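Local coordinates for protein glucosamine-6-phosphate deaminase (Bacillus subtilis, PDB 2BKX) that belongs to the glucosamine-6-phosphate isomerase/6-phosphogluconolactonase family of enzymes with a Rossmann-like alpha/beta fold, and holds fructose-6-phosphate in its pocket, at residues Y9-L12 and S13-A16; R18-A21 and D22-E26; G42-R45 and Q46-R49. All coordinates share one frame; numbering follows the deposited sequence.

Contacts 1 and 2 follow one another along helix 9-26, their centres about 14 Å apart, while contact 3 lies on helix 41-53, which packs against that helix. Between contacts 1 and 3, whose centres are about 9 Å apart, Tyr9 OH makes a probable hydrogen bond of 2.9 Å to Gly42 N, and Ala16 CB packs on Thr43 OG1 at 3.2 Å. Further along, Thr20 CG2 of contact 2 meets Leu47 CD1 of contact 3 at 4.0 Å. The bound fructose-6-phosphate lies about 7 Å from the side chain of Tyr44, about 8 Å from that of Tyr9 and about 14 Å from that of Thr20.

Contact 1. Residues Y9-L12 and S13-A16; sequences YEEL and SQIA
Ser13 turns back on Tyr9 one helical turn earlier and grips its carbonyl twice. Ser13 N donates to Tyr9 O at 2.9 Å, the ordinary helical bond, and Ser13 OG gives its proton to the same Tyr9 O, also at 2.9 Å. The two donors reach that oxygen from opposite faces of the carbonyl plane, the hydroxyl tilted 34° out of it. With OG beside the backbone N (chi1 -64°), the hydroxyl stands over one face of the Tyr9 ring, offset toward its rim, and comes within 3.6 Å of Tyr9 CE2. The phenol reaches beyond the turn: Tyr9 OH is hydrogen-bonded to Thr39 O, which ties the start of helix 9-26 to the loop that follows strand 31-34. Thr39 itself lines the fructose-6-phosphate pocket.

Further round the helix, Glu11 faces Ile15 and Gln14. Its CG is anti to the backbone N and the chain runs out extended, lying alongside Ile15 and pointing the same way, with Glu11 CG 3.8 Å from Ile15 CD1. A water joins the polar ends of Glu11 and Gln14, donating to Glu11 OE1 at 2.7 Å and accepting from Gln14 NE2 at 2.9 Å; carboxylate and amide planes are turned 39° apart. The other carboxylate oxygen, OE2, takes the backbone N-H of Gln7, just ahead of the helix. Leu12, Ile15 and Ala16 pack on the sheet, where all three touch Leu232 of strand 229-234.

Both oxygens of the Glu11 carboxylate are thus engaged, which should limit its rotation, and a negative charge close to the helix N-terminus probably interacts favourably with the helix dipole.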
loop_
_atom_site.group_PDB
_atom_site.type_symbol
_atom_site.label_atom_id
_atom_site.label_comp_id
_atom_site.label_asym_id
_atom_site.label_seq_id
_atom_site.Cartn_x
_atom_site.Cartn_y
_atom_site.Cartn_z
ATOM N N TYR A 9 -12.192 -6.598 -11.377
ATOM C CA TYR A 9 -11.426 -6.632 -10.127
ATOM C C TYR A 9 -10.729 -7.991 -9.941
ATOM O O TYR A 9 -9.614 -8.075 -9.431
ATOM C CB TYR A 9 -12.356 -6.338 -8.951
ATOM C CG TYR A 9 -11.664 -6.322 -7.614
ATOM C CD1 TYR A 9 -10.833 -5.295 -7.269
ATOM C CD2 TYR A 9 -11.818 -7.354 -6.719
ATOM C CE1 TYR A 9 -10.182 -5.280 -6.041
ATOM C CE2 TYR A 9 -11.181 -7.376 -5.513
ATOM C CZ TYR A 9 -10.379 -6.316 -5.150
ATOM O OH TYR A 9 -9.732 -6.318 -3.930
ATOM N N GLU A 10 -11.402 -9.069 -10.323
ATOM C CA GLU A 10 -10.855 -10.394 -10.134
ATOM C C GLU A 10 -9.613 -10.582 -11.028
ATOM O O GLU A 10 -8.612 -11.158 -10.620
ATOM C CB GLU A 10 -11.920 -11.440 -10.464
ATOM C CG GLU A 10 -13.043 -11.565 -9.485
ATOM C CD GLU A 10 -14.084 -10.483 -9.539
ATOM O OE1 GLU A 10 -14.114 -9.664 -10.492
ATOM O OE2 GLU A 10 -14.927 -10.495 -8.616
ATOM N N GLU A 11 -9.658 -10.049 -12.230
ATOM C CA GLU A 11 -8.493 -10.116 -13.126
ATOM C C GLU A 11 -7.352 -9.236 -12.598
ATOM O O GLU A 11 -6.183 -9.647 -12.594
ATOM C CB GLU A 11 -8.825 -9.720 -14.575
ATOM C CG GLU A 11 -7.636 -9.951 -15.480
ATOM C CD GLU A 11 -7.767 -9.464 -16.895
ATOM O OE1 GLU A 11 -7.051 -10.058 -17.752
ATOM O OE2 GLU A 11 -8.501 -8.481 -17.152
ATOM N N LEU A 12 -7.664 -8.040 -12.117
ATOM C CA LEU A 12 -6.658 -7.178 -11.492
ATOM C C LEU A 12 -5.965 -7.906 -10.358
ATOM O O LEU A 12 -4.740 -7.896 -10.237
ATOM C CB LEU A 12 -7.329 -5.889 -11.015
ATOM C CG LEU A 12 -6.503 -4.912 -10.159
ATOM C CD1 LEU A 12 -7.045 -3.484 -10.368
ATOM C CD2 LEU A 12 -6.451 -5.247 -8.696
ATOM N N SER A 13 -6.764 -8.585 -9.542
ATOM C CA SER A 13 -6.232 -9.302 -8.410
ATOM C C SER A 13 -5.371 -10.500 -8.812
ATOM O O SER A 13 -4.349 -10.773 -8.155
ATOM C CB SER A 13 -7.403 -9.772 -7.543
ATOM O OG SER A 13 -8.131 -8.658 -7.000
ATOM N N GLN A 14 -5.780 -11.218 -9.865
ATOM C CA GLN A 14 -4.973 -12.313 -10.381
ATOM C C GLN A 14 -3.606 -11.829 -10.845
ATOM O O GLN A 14 -2.567 -12.441 -10.537
ATOM C CB GLN A 14 -5.722 -13.016 -11.531
ATOM C CG GLN A 14 -4.930 -14.139 -12.236
ATOM C CD GLN A 14 -5.325 -14.409 -13.704
ATOM O OE1 GLN A 14 -5.240 -15.561 -14.179
ATOM N NE2 GLN A 14 -5.704 -13.366 -14.433
ATOM N N ILE A 15 -3.611 -10.792 -11.653
ATOM C CA ILE A 15 -2.378 -10.251 -12.221
ATOM C C ILE A 15 -1.473 -9.710 -11.116
ATOM O O ILE A 15 -0.277 -9.975 -11.102
ATOM C CB ILE A 15 -2.689 -9.158 -13.275
ATOM C CG1 ILE A 15 -3.440 -9.786 -14.435
ATOM C CG2 ILE A 15 -1.396 -8.491 -13.735
ATOM C CD1 ILE A 15 -3.985 -8.823 -15.460
ATOM N N ALA A 16 -2.055 -9.015 -10.144
ATOM C CA ALA A 16 -1.268 -8.477 -9.031
ATOM C C ALA A 16 -0.639 -9.585 -8.218
ATOM O O ALA A 16 0.509 -9.487 -7.791
ATOM C CB ALA A 16 -2.170 -7.588 -8.159
HETATM O O HOH W 1 -5.829 -12.349 -17.142
#

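Contact 2. Residues R18-A21 and D22-E26; sequences RITA and DTIKE
Residues 18-26 form the last turns of helix 9-26, and i to i+4 bonds run from Asp22 N to Arg18 O (2.8 Å) through to Lys25 N to Ala21 O (2.9 Å). Between them, Thr23 N reaches Ile19 O at 3.1 Å with a more bent N-H...O angle of 146°. Thr23 OG1 lies beside its own backbone N (chi1 -57°) and also comes within 3.1 Å of Ile19 O. This helix packs on the parallel strands of a Rossmann-like alpha/beta fold: Thr20 rests on Leu130, Thr23 on Ile128 and Leu32, and Ile24 on Leu32. On that side, Ile24 CD1 lies 3.7 Å from Thr20 O. Away from the sheet, Arg18 and Asp22 lie askew to each other, guanidinium and carboxylate planes 39° apart. Their nearest side-chain atoms are Arg18 CD and Asp22 OD1, at 4.0 Å; Arg18 NH1 stays 5.2 Å from Asp22 OD1, so the opposite charges are not in contact and any attraction between them is probably weak. The arginine chain, bent at chi2 and chi3, instead delivers NH2 to a salt bridge with Glu54, just beyond helix 41-53.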
loop_
_atom_site.group_PDB
_atom_site.type_symbol
_atom_site.label_atom_id
_atom_site.label_comp_id
_atom_site.label_asym_id
_atom_site.label_seq_id
_atom_site.Cartn_x
_atom_site.Cartn_y
_atom_site.Cartn_z
ATOM N N ARG A 18 0.094 -12.537 -9.240
ATOM C CA ARG A 18 1.139 -13.167 -10.053
ATOM C C ARG A 18 2.440 -12.359 -10.039
ATOM O O ARG A 18 3.552 -12.920 -9.884
ATOM C CB ARG A 18 0.615 -13.391 -11.474
ATOM C CG ARG A 18 1.632 -13.988 -12.447
ATOM C CD ARG A 18 2.135 -15.339 -12.005
ATOM N NE ARG A 18 1.031 -16.284 -11.951
ATOM C CZ ARG A 18 1.057 -17.448 -11.334
ATOM N NH1 ARG A 18 2.127 -17.822 -10.658
ATOM N NH2 ARG A 18 -0.021 -18.219 -11.369
ATOM N N ILE A 19 2.334 -11.037 -10.182
ATOM C CA ILE A 19 3.511 -10.165 -10.153
ATOM C C ILE A 19 4.208 -10.243 -8.794
ATOM O O ILE A 19 5.454 -10.336 -8.708
ATOM C CB ILE A 19 3.161 -8.718 -10.473
ATOM C CG1 ILE A 19 2.728 -8.576 -11.950
ATOM C CG2 ILE A 19 4.304 -7.776 -10.127
ATOM C CD1 ILE A 19 2.020 -7.283 -12.302
ATOM N N THR A 20 3.412 -10.272 -7.721
ATOM C CA THR A 20 3.980 -10.374 -6.385
ATOM C C THR A 20 4.660 -11.751 -6.212
ATOM O O THR A 20 5.741 -11.863 -5.659
ATOM C CB THR A 20 2.892 -10.141 -5.320
ATOM O OG1 THR A 20 2.258 -8.889 -5.587
ATOM C CG2 THR A 20 3.469 -10.083 -3.930
ATOM N N ALA A 21 3.970 -12.810 -6.642
ATOM C CA ALA A 21 4.552 -14.149 -6.605
ATOM C C ALA A 21 5.862 -14.229 -7.378
ATOM O O ALA A 21 6.821 -14.864 -6.949
ATOM C CB ALA A 21 3.595 -15.156 -7.142
ATOM N N ASP A 22 5.913 -13.581 -8.522
ATOM C CA ASP A 22 7.149 -13.521 -9.321
ATOM C C ASP A 22 8.291 -12.941 -8.493
ATOM O O ASP A 22 9.424 -13.422 -8.528
ATOM C CB ASP A 22 6.952 -12.654 -10.582
ATOM C CG ASP A 22 6.174 -13.330 -11.676
ATOM O OD1 ASP A 22 6.033 -14.578 -11.686
ATOM O OD2 ASP A 22 5.723 -12.612 -12.599
ATOM N N THR A 23 7.985 -11.893 -7.727
ATOM C CA THR A 23 9.037 -11.225 -6.925
ATOM C C THR A 23 9.547 -12.180 -5.841
ATOM O O THR A 23 10.750 -12.314 -5.600
ATOM C CB THR A 23 8.433 -9.978 -6.257
ATOM O OG1 THR A 23 7.890 -9.110 -7.285
ATOM C CG2 THR A 23 9.461 -9.236 -5.426
ATOM N N ILE A 24 8.609 -12.878 -5.227
ATOM C CA ILE A 24 8.921 -13.835 -4.175
ATOM C C ILE A 24 9.759 -15.015 -4.686
ATOM O O ILE A 24 10.657 -15.490 -4.006
ATOM C CB ILE A 24 7.610 -14.371 -3.525
ATOM C CG1 ILE A 24 6.849 -13.278 -2.777
ATOM C CG2 ILE A 24 7.882 -15.566 -2.591
ATOM C CD1 ILE A 24 5.425 -13.696 -2.419
ATOM N N LYS A 25 9.432 -15.525 -5.857
ATOM C CA LYS A 25 10.143 -16.678 -6.339
ATOM C C LYS A 25 11.487 -16.355 -6.951
ATOM O O LYS A 25 12.414 -17.173 -6.822
ATOM C CB LYS A 25 9.270 -17.418 -7.321
ATOM C CG LYS A 25 8.111 -18.127 -6.685
ATOM C CD LYS A 25 8.290 -19.603 -6.505
ATOM C CE LYS A 25 8.339 -20.338 -7.794
ATOM N NZ LYS A 25 8.216 -21.787 -7.550
ATOM N N GLU A 26 11.628 -15.204 -7.585
ATOM C CA GLU A 26 12.916 -14.795 -8.144
ATOM C C GLU A 26 13.922 -14.573 -6.995
ATOM O O GLU A 26 15.100 -14.839 -7.128
ATOM C CB GLU A 26 12.712 -13.525 -8.933
ATOM C CG GLU A 26 13.937 -12.953 -9.635
ATOM C CD GLU A 26 13.659 -11.609 -10.316
ATOM O OE1 GLU A 26 14.325 -11.306 -11.336
ATOM O OE2 GLU A 26 12.797 -10.830 -9.841
#

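Contact 3. Residues G42-R45 and Q46-R49; sequences GTYR and QLIR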
loop_
_atom_site.group_PDB
_atom_site.type_symbol
_atom_site.label_atom_id
_atom_site.label_comp_id
_atom_site.label_asym_id
_atom_site.label_seq_id
_atom_site.Cartn_x
_atom_site.Cartn_y
_atom_site.Cartn_z
ATOM N N GLY A 42 -8.442 -8.712 -2.886
ATOM C CA GLY A 42 -8.419 -9.847 -3.822
ATOM C C GLY A 42 -7.036 -10.373 -4.079
ATOM O O GLY A 42 -6.850 -11.564 -4.300
ATOM N N THR A 43 -6.032 -9.477 -4.100
ATOM C CA THR A 43 -4.633 -9.881 -4.292
ATOM C C THR A 43 -4.181 -10.790 -3.180
ATOM O O THR A 43 -3.561 -11.818 -3.413
ATOM C CB THR A 43 -3.729 -8.620 -4.413
ATOM O OG1 THR A 43 -4.126 -7.884 -5.589
ATOM C CG2 THR A 43 -2.277 -8.973 -4.586
ATOM N N TYR A 44 -4.468 -10.421 -1.940
ATOM C CA TYR A 44 -4.102 -11.300 -0.835
ATOM C C TYR A 44 -4.824 -12.630 -0.906
ATOM O O TYR A 44 -4.185 -13.671 -0.714
ATOM C CB TYR A 44 -4.365 -10.615 0.509
ATOM C CG TYR A 44 -3.469 -9.419 0.773
ATOM C CD1 TYR A 44 -2.096 -9.529 0.676
ATOM C CD2 TYR A 44 -3.992 -8.150 1.062
ATOM C CE1 TYR A 44 -1.266 -8.465 0.895
ATOM C CE2 TYR A 44 -3.154 -7.040 1.267
ATOM C CZ TYR A 44 -1.800 -7.209 1.183
ATOM O OH TYR A 44 -0.957 -6.141 1.364
ATOM N N ARG A 45 -6.095 -12.632 -1.260
ATOM C CA ARG A 45 -6.820 -13.886 -1.397
ATOM C C ARG A 45 -6.162 -14.765 -2.479
ATOM O O ARG A 45 -5.988 -15.993 -2.281
ATOM C CB ARG A 45 -8.273 -13.629 -1.757
ATOM C CG ARG A 45 -9.181 -13.242 -0.617
ATOM C CD ARG A 45 -10.630 -13.305 -0.994
ATOM N NE ARG A 45 -10.991 -12.310 -2.002
ATOM C CZ ARG A 45 -11.421 -11.082 -1.750
ATOM N NH1 ARG A 45 -11.525 -10.661 -0.517
ATOM N NH2 ARG A 45 -11.753 -10.286 -2.748
ATOM N N GLN A 46 -5.801 -14.174 -3.622
ATOM C CA GLN A 46 -5.189 -14.962 -4.654
ATOM C C GLN A 46 -3.788 -15.428 -4.317
ATOM O O GLN A 46 -3.412 -16.510 -4.720
ATOM C CB GLN A 46 -5.280 -14.314 -6.047
ATOM C CG GLN A 46 -6.678 -14.008 -6.457
ATOM C CD GLN A 46 -7.530 -15.285 -6.449
ATOM O OE1 GLN A 46 -7.189 -16.255 -7.149
ATOM N NE2 GLN A 46 -8.543 -15.341 -5.578
ATOM N N LEU A 47 -2.998 -14.616 -3.611
ATOM C CA LEU A 47 -1.692 -15.083 -3.088
ATOM C C LEU A 47 -1.787 -16.291 -2.199
ATOM O O LEU A 47 -0.990 -17.229 -2.326
ATOM C CB LEU A 47 -0.959 -13.987 -2.288
ATOM C CG LEU A 47 -0.273 -13.024 -3.210
ATOM C CD1 LEU A 47 0.134 -11.792 -2.453
ATOM C CD2 LEU A 47 0.982 -13.663 -3.911
ATOM N N ILE A 48 -2.777 -16.281 -1.318
ATOM C CA ILE A 48 -3.038 -17.411 -0.449
ATOM C C ILE A 48 -3.454 -18.620 -1.283
ATOM O O ILE A 48 -3.027 -19.735 -1.008
ATOM C CB ILE A 48 -4.078 -17.066 0.627
ATOM C CG1 ILE A 48 -3.505 -16.015 1.566
ATOM C CG2 ILE A 48 -4.486 -18.316 1.413
ATOM C CD1 ILE A 48 -4.595 -15.350 2.378
ATOM N N ARG A 49 -4.259 -18.416 -2.311
ATOM C CA ARG A 49 -4.606 -19.519 -3.179
ATOM C C ARG A 49 -3.377 -20.130 -3.811
ATOM O O ARG A 49 -3.290 -21.356 -3.887
ATOM C CB ARG A 49 -5.545 -19.001 -4.241
ATOM C CG ARG A 49 -6.973 -19.099 -3.837
ATOM C CD ARG A 49 -7.541 -20.487 -4.199
ATOM N NE ARG A 49 -8.982 -20.480 -4.040
ATOM C CZ ARG A 49 -9.627 -20.777 -2.919
ATOM N NH1 ARG A 49 -8.965 -21.148 -1.821
ATOM N NH2 ARG A 49 -10.950 -20.706 -2.896
HETATM O O HOH W 2 -10.683 -13.586 -4.541
#
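Tyr44 and Leu47 meet on the inward side of helix 41-53, the helix of the beta-alpha-beta unit that runs from strand 31-34 to strand 62-69 in this Rossmann-like fold. Leu47 CD1 approaches the phenol ring at a slant, 4.5 Å from Tyr44 CD1, a loose apolar touch. From the turn before, Thr43 CG2 comes to 4.3 Å from the same methyl, Leu47 CD1. The tyrosine ring also packs on helix 80-89, where it meets the ring of Phe88 with planes about 40° apart and touches Tyr83 and Met84. Its hydroxyl is hydrogen-bonded to Ala35 O, in the loop that lines the fructose-6-phosphate pocket, so the side chain spans from this helix to the pocket wall. Leu47 also faces helix 9-26, resting on Ala17.

Ile48 packs back on the preceding turn. Its CG1 lies beside the backbone N (chi1 -66°), which carries CD1 to 3.5 Å from Tyr44 O. That carbonyl also takes the regular helical bond from Ile48 N, at 3.0 Å.

The polar chains of Arg45 and Gln46 leave the helix as neighbours. Gln46 is modelled in two conformers; in one of them the chain is folded at chi2 (-58°), with CG 3.3 Å from Gly42 O and the amide beside Arg45 CB. In this conformer alone Gln46 NE2 donates to a water at 3.0 Å, so a water bridge from Gln46 to Arg45 is doubtful. The Arg45 half is firm: the guanidinium has Gly42 N over one face, offset toward its rim, and at its edge, in its plane, the same water accepts from Arg45 NE at 2.9 Å.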